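Local structure of malonyl CoA-acyl carrier protein transacylase (Bartonella henselae, 3QAT) at residues A108-I122 and A217-I231. The protein probably transfers the malonyl group from malonyl-CoA to the thiol of acyl carrier protein, supplying malonyl units for fatty acid biosynthesis. Numbering follows the deposited sequence.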
ATOM      1  N   ALA A 108       3.645  -7.558 -11.575  1.00 11.10           N
ATOM      2  CA  ALA A 108       3.394  -8.963 -11.940  1.00 11.34           C
ATOM      3  C   ALA A 108       2.647  -9.097 -13.284  1.00 11.87           C
ATOM      4  O   ALA A 108       2.252 -10.209 -13.688  1.00 12.21           O
ATOM      5  CB  ALA A 108       2.648  -9.667 -10.787  1.00 12.57           C
ATOM      6  N   GLY A 109       2.482  -7.975 -13.994  1.00 10.78           N
ATOM      7  CA  GLY A 109       1.892  -7.977 -15.329  1.00 12.64           C
ATOM      8  C   GLY A 109       0.380  -8.051 -15.456  1.00 12.72           C
ATOM      9  O   GLY A 109      -0.126  -8.225 -16.566  1.00 13.29           O
ATOM     10  N   THR A 110      -0.349  -7.912 -14.349  1.00 11.93           N
ATOM     11  CA  THR A 110      -1.814  -8.055 -14.379  1.00 11.18           C
ATOM     12  C   THR A 110      -2.491  -6.881 -15.065  1.00 11.21           C
ATOM     13  O   THR A 110      -3.478  -7.075 -15.790  1.00 11.15           O
ATOM     14  CB  THR A 110      -2.362  -8.251 -12.939  1.00 10.80           C
ATOM     15  OG1 THR A 110      -2.063  -9.592 -12.529  1.00 12.01           O
ATOM     16  CG2 THR A 110      -3.903  -8.035 -12.812  1.00 10.99           C
ATOM     17  N   PHE A 111      -1.996  -5.675 -14.783  1.00 10.87           N
ATOM     18  CA  PHE A 111      -2.464  -4.466 -15.451  1.00 10.24           C
ATOM     19  C   PHE A 111      -1.297  -3.759 -16.138  1.00 10.22           C
ATOM     20  O   PHE A 111      -0.142  -3.829 -15.685  1.00 11.14           O
ATOM     21  CB  PHE A 111      -2.999  -3.431 -14.449  1.00  9.86           C
ATOM     22  CG  PHE A 111      -4.040  -3.937 -13.493  1.00 10.00           C
ATOM     23  CD1 PHE A 111      -5.249  -4.471 -13.956  1.00 11.17           C
ATOM     24  CD2 PHE A 111      -3.812  -3.840 -12.116  1.00 11.29           C
ATOM     25  CE1 PHE A 111      -6.234  -4.904 -13.058  1.00 11.93           C
ATOM     26  CE2 PHE A 111      -4.783  -4.267 -11.200  1.00 10.91           C
ATOM     27  CZ  PHE A 111      -6.002  -4.797 -11.679  1.00 10.51           C
ATOM     28  N   SER A 112      -1.600  -3.044 -17.219  1.00  9.29           N
ATOM     29  CA  SER A 112      -0.598  -2.185 -17.856  1.00  9.43           C
ATOM     30  C   SER A 112      -0.273  -1.006 -16.942  1.00  8.74           C
ATOM     31  O   SER A 112      -1.062  -0.654 -16.061  1.00  9.57           O
ATOM     32  CB  SER A 112      -1.073  -1.626 -19.200  1.00  9.68           C
ATOM     33  OG  SER A 112      -2.132  -0.655 -19.051  1.00  9.73           O
ATOM     34  N   LEU A 113       0.857  -0.370 -17.208  1.00  8.78           N
ATOM     35  CA  LEU A 113       1.217   0.830 -16.441  1.00  8.28           C
ATOM     36  C   LEU A 113       0.202   1.969 -16.607  1.00  8.38           C
ATOM     37  O   LEU A 113      -0.191   2.612 -15.628  1.00  8.39           O
ATOM     38  CB  LEU A 113       2.620   1.299 -16.834  1.00  8.40           C
ATOM     39  CG  LEU A 113       3.100   2.579 -16.100  1.00  7.34           C
ATOM     40  CD1 LEU A 113       3.217   2.397 -14.571  1.00  8.59           C
ATOM     41  CD2 LEU A 113       4.440   2.998 -16.640  1.00 10.03           C
ATOM     42  N   THR A 114      -0.238   2.212 -17.836  1.00  8.66           N
ATOM     43  CA  THR A 114      -1.228   3.253 -18.057  1.00  8.41           C
ATOM     44  C   THR A 114      -2.540   2.966 -17.295  1.00  8.28           C
ATOM     45  O   THR A 114      -3.124   3.862 -16.652  1.00  8.80           O
ATOM     46  CB  THR A 114      -1.456   3.454 -19.584  1.00  9.01           C
ATOM     47  OG1 THR A 114      -0.428   4.329 -20.088  1.00 10.65           O
ATOM     48  CG2 THR A 114      -2.837   4.075 -19.885  1.00  9.25           C
ATOM     49  N   ASP A 115      -3.004   1.709 -17.338  1.00  8.07           N
ATOM     50  CA  ASP A 115      -4.224   1.355 -16.623  1.00  7.87           C
ATOM     51  C   ASP A 115      -4.060   1.439 -15.118  1.00  7.84           C
ATOM     52  O   ASP A 115      -4.973   1.853 -14.425  1.00  7.71           O
ATOM     53  CB  ASP A 115      -4.733  -0.030 -17.062  1.00  8.43           C
ATOM     54  CG  ASP A 115      -5.307  -0.010 -18.475  1.00 11.70           C
ATOM     55  OD1 ASP A 115      -5.595   1.095 -19.033  1.00 12.87           O
ATOM     56  OD2 ASP A 115      -5.507  -1.116 -19.034  1.00 14.55           O
ATOM     57  N   THR A 116      -2.891   1.033 -14.611  1.00  8.22           N
ATOM     58  CA  THR A 116      -2.659   1.098 -13.166  1.00  7.70           C
ATOM     59  C   THR A 116      -2.669   2.544 -12.689  1.00  7.22           C
ATOM     60  O   THR A 116      -3.266   2.862 -11.645  1.00  7.53           O
ATOM     61  CB  THR A 116      -1.327   0.438 -12.809  1.00  7.36           C
ATOM     62  OG1 THR A 116      -1.329  -0.917 -13.305  1.00  7.49           O
ATOM     63  CG2 THR A 116      -1.172   0.381 -11.277  1.00  8.57           C
ATOM     64  N   ALA A 117      -2.047   3.433 -13.469  1.00  7.07           N
ATOM     65  CA  ALA A 117      -2.095   4.864 -13.118  1.00  6.41           C
ATOM     66  C   ALA A 117      -3.535   5.377 -13.047  1.00  6.85           C
ATOM     67  O   ALA A 117      -3.915   6.049 -12.087  1.00  6.52           O
ATOM     68  CB  ALA A 117      -1.282   5.692 -14.115  1.00  7.41           C
ATOM     69  N   ARG A 118      -4.334   5.036 -14.047  1.00  6.78           N
ATOM     70  CA  ARG A 118      -5.698   5.510 -14.091  1.00  6.99           C
ATOM     71  C   ARG A 118      -6.546   4.889 -12.987  1.00  7.48           C
ATOM     72  O   ARG A 118      -7.366   5.581 -12.382  1.00  7.92           O
ATOM     73  CB  ARG A 118      -6.306   5.245 -15.481  1.00  7.64           C
ATOM     74  CG  ARG A 118      -5.687   6.116 -16.583  1.00  8.38           C
ATOM     75  CD  ARG A 118      -6.186   5.676 -17.935  1.00 11.56           C
ATOM     76  NE  ARG A 118      -5.630   6.542 -18.960  1.00 13.10           N
ATOM     77  CZ  ARG A 118      -5.692   6.292 -20.261  1.00 17.36           C
ATOM     78  NH1 ARG A 118      -6.255   5.168 -20.709  1.00 16.10           N
ATOM     79  NH2 ARG A 118      -5.168   7.168 -21.111  1.00 19.07           N
ATOM     80  N   LEU A 119      -6.336   3.609 -12.715  1.00  6.96           N
ATOM     81  CA  LEU A 119      -7.086   2.955 -11.635  1.00  6.90           C
ATOM     82  C   LEU A 119      -6.789   3.637 -10.307  1.00  6.44           C
ATOM     83  O   LEU A 119      -7.705   3.831  -9.513  1.00  7.31           O
ATOM     84  CB  LEU A 119      -6.754   1.453 -11.522  1.00  7.46           C
ATOM     85  CG  LEU A 119      -7.334   0.537 -12.606  1.00  7.32           C
ATOM     86  CD1 LEU A 119      -6.589  -0.795 -12.539  1.00  8.78           C
ATOM     87  CD2 LEU A 119      -8.842   0.332 -12.397  1.00  8.79           C
ATOM     88  N   LEU A 120      -5.516   3.995 -10.070  1.00  6.97           N
ATOM     89  CA  LEU A 120      -5.140   4.619  -8.789  1.00  7.07           C
ATOM     90  C   LEU A 120      -5.626   6.053  -8.653  1.00  6.88           C
ATOM     91  O   LEU A 120      -5.989   6.488  -7.567  1.00  7.47           O
ATOM     92  CB  LEU A 120      -3.628   4.508  -8.528  1.00  6.87           C
ATOM     93  CG  LEU A 120      -3.217   3.060  -8.231  1.00  6.71           C
ATOM     94  CD1 LEU A 120      -1.708   3.026  -8.189  1.00  6.91           C
ATOM     95  CD2 LEU A 120      -3.826   2.585  -6.898  1.00  7.85           C
ATOM     96  N   ARG A 121      -5.705   6.766  -9.775  1.00  7.10           N
ATOM     97  CA  ARG A 121      -6.321   8.082  -9.769  1.00  6.55           C
ATOM     98  C   ARG A 121      -7.839   7.985  -9.462  1.00  7.22           C
ATOM     99  O   ARG A 121      -8.361   8.738  -8.650  1.00  8.39           O
ATOM    100  CB  ARG A 121      -6.007   8.803 -11.090  1.00  7.44           C
ATOM    101  CG  ARG A 121      -6.781  10.092 -11.350  1.00  6.70           C
ATOM    102  CD  ARG A 121      -6.665  11.140 -10.244  1.00  9.05           C
ATOM    103  NE  ARG A 121      -5.282  11.514  -9.888  1.00  8.52           N
ATOM    104  CZ  ARG A 121      -4.533  12.392 -10.563  1.00 10.06           C
ATOM    105  NH1 ARG A 121      -4.938  12.919 -11.720  1.00 10.42           N
ATOM    106  NH2 ARG A 121      -3.335  12.716 -10.076  1.00 10.72           N
ATOM    107  N   ILE A 122      -8.506   7.007 -10.078  1.00  7.24           N
ATOM    108  CA  ILE A 122      -9.937   6.759  -9.791  1.00  8.29           C
ATOM    109  C   ILE A 122     -10.093   6.401  -8.310  1.00  8.06           C
ATOM    110  O   ILE A 122     -11.017   6.897  -7.626  1.00  8.85           O
ATOM    111  CB  ILE A 122     -10.481   5.640 -10.718  1.00  9.20           C
ATOM    112  CG1 ILE A 122     -10.640   6.210 -12.132  1.00 10.32           C
ATOM    113  CG2 ILE A 122     -11.831   5.100 -10.176  1.00  9.10           C
ATOM    114  CD1 ILE A 122     -10.783   5.097 -13.207  1.00 11.51           C
ATOM    115  N   ALA A 217     -17.110   2.502  -6.886  1.00 14.92           N
ATOM    116  CA  ALA A 217     -16.347   3.123  -7.975  1.00 14.64           C
ATOM    117  C   ALA A 217     -15.239   2.193  -8.496  1.00 14.09           C
ATOM    118  O   ALA A 217     -15.019   2.078  -9.717  1.00 13.02           O
ATOM    119  CB  ALA A 217     -15.777   4.501  -7.556  1.00 14.18           C
ATOM    120  N   MET A 218     -14.562   1.503  -7.583  1.00 13.00           N
ATOM    121  CA  MET A 218     -13.496   0.587  -8.008  1.00 12.21           C
ATOM    122  C   MET A 218     -14.044  -0.654  -8.708  1.00 13.25           C
ATOM    123  O   MET A 218     -13.422  -1.167  -9.640  1.00 13.31           O
ATOM    124  CB  MET A 218     -12.587   0.176  -6.847  1.00 12.77           C
ATOM    125  CG  MET A 218     -11.684   1.307  -6.313  1.00 13.41           C
ATOM    126  SD  MET A 218     -10.821   2.227  -7.613  1.00 12.26           S
ATOM    127  CE  MET A 218      -9.841   0.972  -8.435  1.00 12.99           C
ATOM    128  N   LYS A 219     -15.205  -1.130  -8.260  1.00 12.92           N
ATOM    129  CA  LYS A 219     -15.869  -2.253  -8.920  1.00 14.36           C
ATOM    130  C   LYS A 219     -16.095  -1.896 -10.388  1.00 13.91           C
ATOM    131  O   LYS A 219     -15.736  -2.670 -11.268  1.00 13.94           O
ATOM    132  CB  LYS A 219     -17.180  -2.609  -8.222  1.00 15.37           C
ATOM    133  N   ASN A 220     -16.666  -0.725 -10.651  1.00 14.33           N
ATOM    134  CA  ASN A 220     -16.954  -0.338 -12.040  1.00 15.00           C
ATOM    135  C   ASN A 220     -15.685  -0.144 -12.868  1.00 14.23           C
ATOM    136  O   ASN A 220     -15.609  -0.562 -14.031  1.00 14.74           O
ATOM    137  CB  ASN A 220     -17.830   0.905 -12.060  1.00 16.20           C
ATOM    138  CG  ASN A 220     -19.268   0.595 -11.665  1.00 19.78           C
ATOM    139  OD1 ASN A 220     -19.725  -0.542 -11.809  1.00 24.22           O
ATOM    140  ND2 ASN A 220     -19.971   1.593 -11.139  1.00 22.29           N
ATOM    141  N   ALA A 221     -14.655   0.453 -12.262  1.00 13.40           N
ATOM    142  CA  ALA A 221     -13.410   0.649 -12.992  1.00 12.63           C
ATOM    143  C   ALA A 221     -12.695  -0.659 -13.297  1.00 13.28           C
ATOM    144  O   ALA A 221     -12.142  -0.837 -14.384  1.00 14.42           O
ATOM    145  CB  ALA A 221     -12.472   1.615 -12.226  1.00 12.07           C
ATOM    146  N   LEU A 222     -12.685  -1.568 -12.329  1.00 12.80           N
ATOM    147  CA  LEU A 222     -11.971  -2.832 -12.496  1.00 12.38           C
ATOM    148  C   LEU A 222     -12.674  -3.782 -13.460  1.00 14.69           C
ATOM    149  O   LEU A 222     -12.005  -4.606 -14.100  1.00 15.80           O
ATOM    150  CB  LEU A 222     -11.760  -3.503 -11.144  1.00 11.22           C
ATOM    151  CG  LEU A 222     -10.707  -2.818 -10.279  1.00 10.08           C
ATOM    152  CD1 LEU A 222     -10.894  -3.293  -8.845  1.00 11.85           C
ATOM    153  CD2 LEU A 222      -9.325  -3.177 -10.793  1.00  9.53           C
ATOM    154  N   LEU A 223     -14.003  -3.649 -13.574  1.00 15.45           N
ATOM    155  CA  LEU A 223     -14.741  -4.456 -14.556  1.00 18.07           C
ATOM    156  C   LEU A 223     -14.328  -4.204 -15.993  1.00 18.34           C
ATOM    157  O   LEU A 223     -14.401  -5.132 -16.829  1.00 21.09           O
ATOM    158  CB  LEU A 223     -16.249  -4.192 -14.445  1.00 18.78           C
ATOM    159  CG  LEU A 223     -16.946  -4.970 -13.333  1.00 22.20           C
ATOM    160  CD1 LEU A 223     -18.328  -4.358 -13.042  1.00 25.01           C
ATOM    161  CD2 LEU A 223     -17.070  -6.458 -13.719  1.00 25.35           C
ATOM    162  N   THR A 224     -13.904  -3.000 -16.336  0.60 17.71           N
ATOM    163  CA  THR A 224     -13.688  -2.732 -17.761  0.60 18.02           C
ATOM    164  C   THR A 224     -12.223  -2.871 -18.188  0.60 17.38           C
ATOM    165  O   THR A 224     -11.931  -3.080 -19.371  0.60 17.43           O
ATOM    166  CB  THR A 224     -14.288  -1.389 -18.180  0.60 17.86           C
ATOM    167  OG1 THR A 224     -13.686  -0.335 -17.429  0.60 19.52           O
ATOM    168  CG2 THR A 224     -15.808  -1.382 -17.911  0.60 18.94           C
ATOM    169  N   VAL A 225     -11.314  -2.789 -17.217  1.00 15.83           N
ATOM    170  CA  VAL A 225      -9.892  -2.776 -17.528  1.00 15.30           C
ATOM    171  C   VAL A 225      -9.416  -4.134 -18.034  1.00 15.38           C
ATOM    172  O   VAL A 225      -9.839  -5.184 -17.524  1.00 15.27           O
ATOM    173  CB  VAL A 225      -9.054  -2.318 -16.270  1.00 15.66           C
ATOM    174  CG1 VAL A 225      -9.021  -3.358 -15.172  1.00 16.62           C
ATOM    175  CG2 VAL A 225      -7.675  -1.915 -16.670  1.00 18.17           C
ATOM    176  N   ASN A 226      -8.519  -4.123 -19.021  1.00 15.29           N
ATOM    177  CA  ASN A 226      -7.831  -5.363 -19.392  1.00 16.28           C
ATOM    178  C   ASN A 226      -7.027  -5.907 -18.231  1.00 15.30           C
ATOM    179  O   ASN A 226      -6.332  -5.149 -17.516  1.00 15.65           O
ATOM    180  CB  ASN A 226      -6.884  -5.128 -20.562  1.00 17.71           C
ATOM    181  CG  ASN A 226      -7.616  -4.879 -21.848  1.00 21.42           C
ATOM    182  OD1 ASN A 226      -8.644  -5.501 -22.122  1.00 25.92           O
ATOM    183  ND2 ASN A 226      -7.084  -3.969 -22.661  1.00 25.69           N
ATOM    184  N   LYS A 227      -7.153  -7.207 -18.010  1.00 15.38           N
ATOM    185  CA  LYS A 227      -6.406  -7.845 -16.938  1.00 15.24           C
ATOM    186  C   LYS A 227      -5.959  -9.250 -17.333  1.00 15.55           C
ATOM    187  O   LYS A 227      -6.607  -9.930 -18.159  1.00 16.42           O
ATOM    188  CB  LYS A 227      -7.205  -7.868 -15.631  1.00 16.00           C
ATOM    189  CG  LYS A 227      -8.438  -8.738 -15.648  1.00 17.72           C
ATOM    190  CD  LYS A 227      -9.320  -8.453 -14.454  1.00 20.29           C
ATOM    191  CE  LYS A 227     -10.505  -9.424 -14.409  1.00 22.84           C
ATOM    192  NZ  LYS A 227     -11.454  -9.270 -15.587  1.00 24.13           N
ATOM    193  N   THR A 228      -4.831  -9.638 -16.749  1.00 14.52           N
ATOM    194  CA  THR A 228      -4.253 -10.963 -16.916  0.60 15.80           C
ATOM    195  C   THR A 228      -3.864 -11.522 -15.547  1.00 15.23           C
ATOM    196  O   THR A 228      -3.552 -10.753 -14.631  1.00 14.70           O
ATOM    197  CB  THR A 228      -2.979 -10.925 -17.792  0.60 16.07           C
ATOM    198  OG1 THR A 228      -3.108  -9.929 -18.822  0.60 17.92           O
ATOM    199  CG2 THR A 228      -2.759 -12.290 -18.438  0.60 17.75           C
ATOM    200  N   ALA A 229      -3.862 -12.845 -15.409  1.00 15.02           N
ATOM    201  CA  ALA A 229      -3.385 -13.481 -14.168  1.00 13.96           C
ATOM    202  C   ALA A 229      -1.957 -13.010 -13.888  1.00 14.10           C
ATOM    203  O   ALA A 229      -1.121 -12.960 -14.802  1.00 14.53           O
ATOM    204  CB  ALA A 229      -3.422 -15.041 -14.294  1.00 15.37           C
ATOM    205  N   PRO A 230      -1.655 -12.652 -12.624  1.00 13.24           N
ATOM    206  CA  PRO A 230      -0.275 -12.236 -12.337  1.00 13.53           C
ATOM    207  C   PRO A 230       0.721 -13.383 -12.527  1.00 14.08           C
ATOM    208  O   PRO A 230       0.371 -14.556 -12.307  1.00 14.91           O
ATOM    209  CB  PRO A 230      -0.331 -11.817 -10.858  1.00 13.38           C
ATOM    210  CG  PRO A 230      -1.441 -12.664 -10.285  1.00 11.93           C
ATOM    211  CD  PRO A 230      -2.490 -12.705 -11.414  1.00 12.49           C
ATOM    212  N   ILE A 231       1.945 -13.048 -12.928  1.00 14.00           N
ATOM    213  CA  ILE A 231       2.958 -14.073 -13.244  1.00 16.09           C
ATOM    214  C   ILE A 231       3.512 -14.786 -11.994  1.00 15.73           C
ATOM    215  O   ILE A 231       4.043 -15.917 -12.082  1.00 16.77           O
ATOM    216  CB  ILE A 231       4.119 -13.491 -14.077  1.00 17.53           C
ATOM    217  CG1 ILE A 231       4.866 -12.433 -13.257  1.00 17.88           C
ATOM    218  CG2 ILE A 231       3.606 -12.987 -15.441  1.00 21.76           C
ATOM    219  CD1 ILE A 231       6.219 -12.138 -13.709  1.00 25.59           C
TER
HETATM  220  O   HOH W   1       0.719 -11.254 -15.873  1.00 17.07           O
HETATM  221  O   HOH W   2      -3.508  -7.241 -18.856  1.00 28.99           O
HETATM  222  O   HOH W   3      -4.399  -3.381 -18.142  1.00 10.05           O
HETATM  223  O   HOH W   4      -7.720  -1.700 -20.366  1.00 16.66           O
HETATM  224  O   HOH W   5      -4.596  -2.322 -21.611  1.00 31.80           O
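An antiparallel helix pair, 113-122 against 217-224, is continued by two loops that bond through their backbones; Leu119 and Thr110 carry the two halves. The helix axes approach to 10.3 Å at 165°. Leu119 CD2 reaches both Ala221 CB (3.9 Å) and Leu222 CD2, while the bent chain of Met218 brings its CE to 3.7 Å from Leu119 O and its SD against Ile122 CG2. At the loop junction the Phe111 ring is sandwiched, with Leu119 CD1 over one face and Thr110 CG2 over the other; Asn226 O lies at its edge, in plane.

Within the acyltransferase fold, the loop half follows helix 100-107, which Gly109 ends as C-prime residue of a Schellman motif. There Thr110 is gripped twice by Thr228: its O accepts from Thr228 N (3.1 Å), and its OG1 donates to Thr228 O at 2.8 Å, with a C=O...OG1 angle of 160°. Setting OG1 anti to the carbonyl carbon (chi1 -75°) turns it to that acceptor. Ile231 N adds a bond to Ala108 O (3.0 Å). Asp115 OD2 packs against Val225 CG2 and accepts from three waters, two of which bridge to the backbone of Asn226, one at its O and the other at its N.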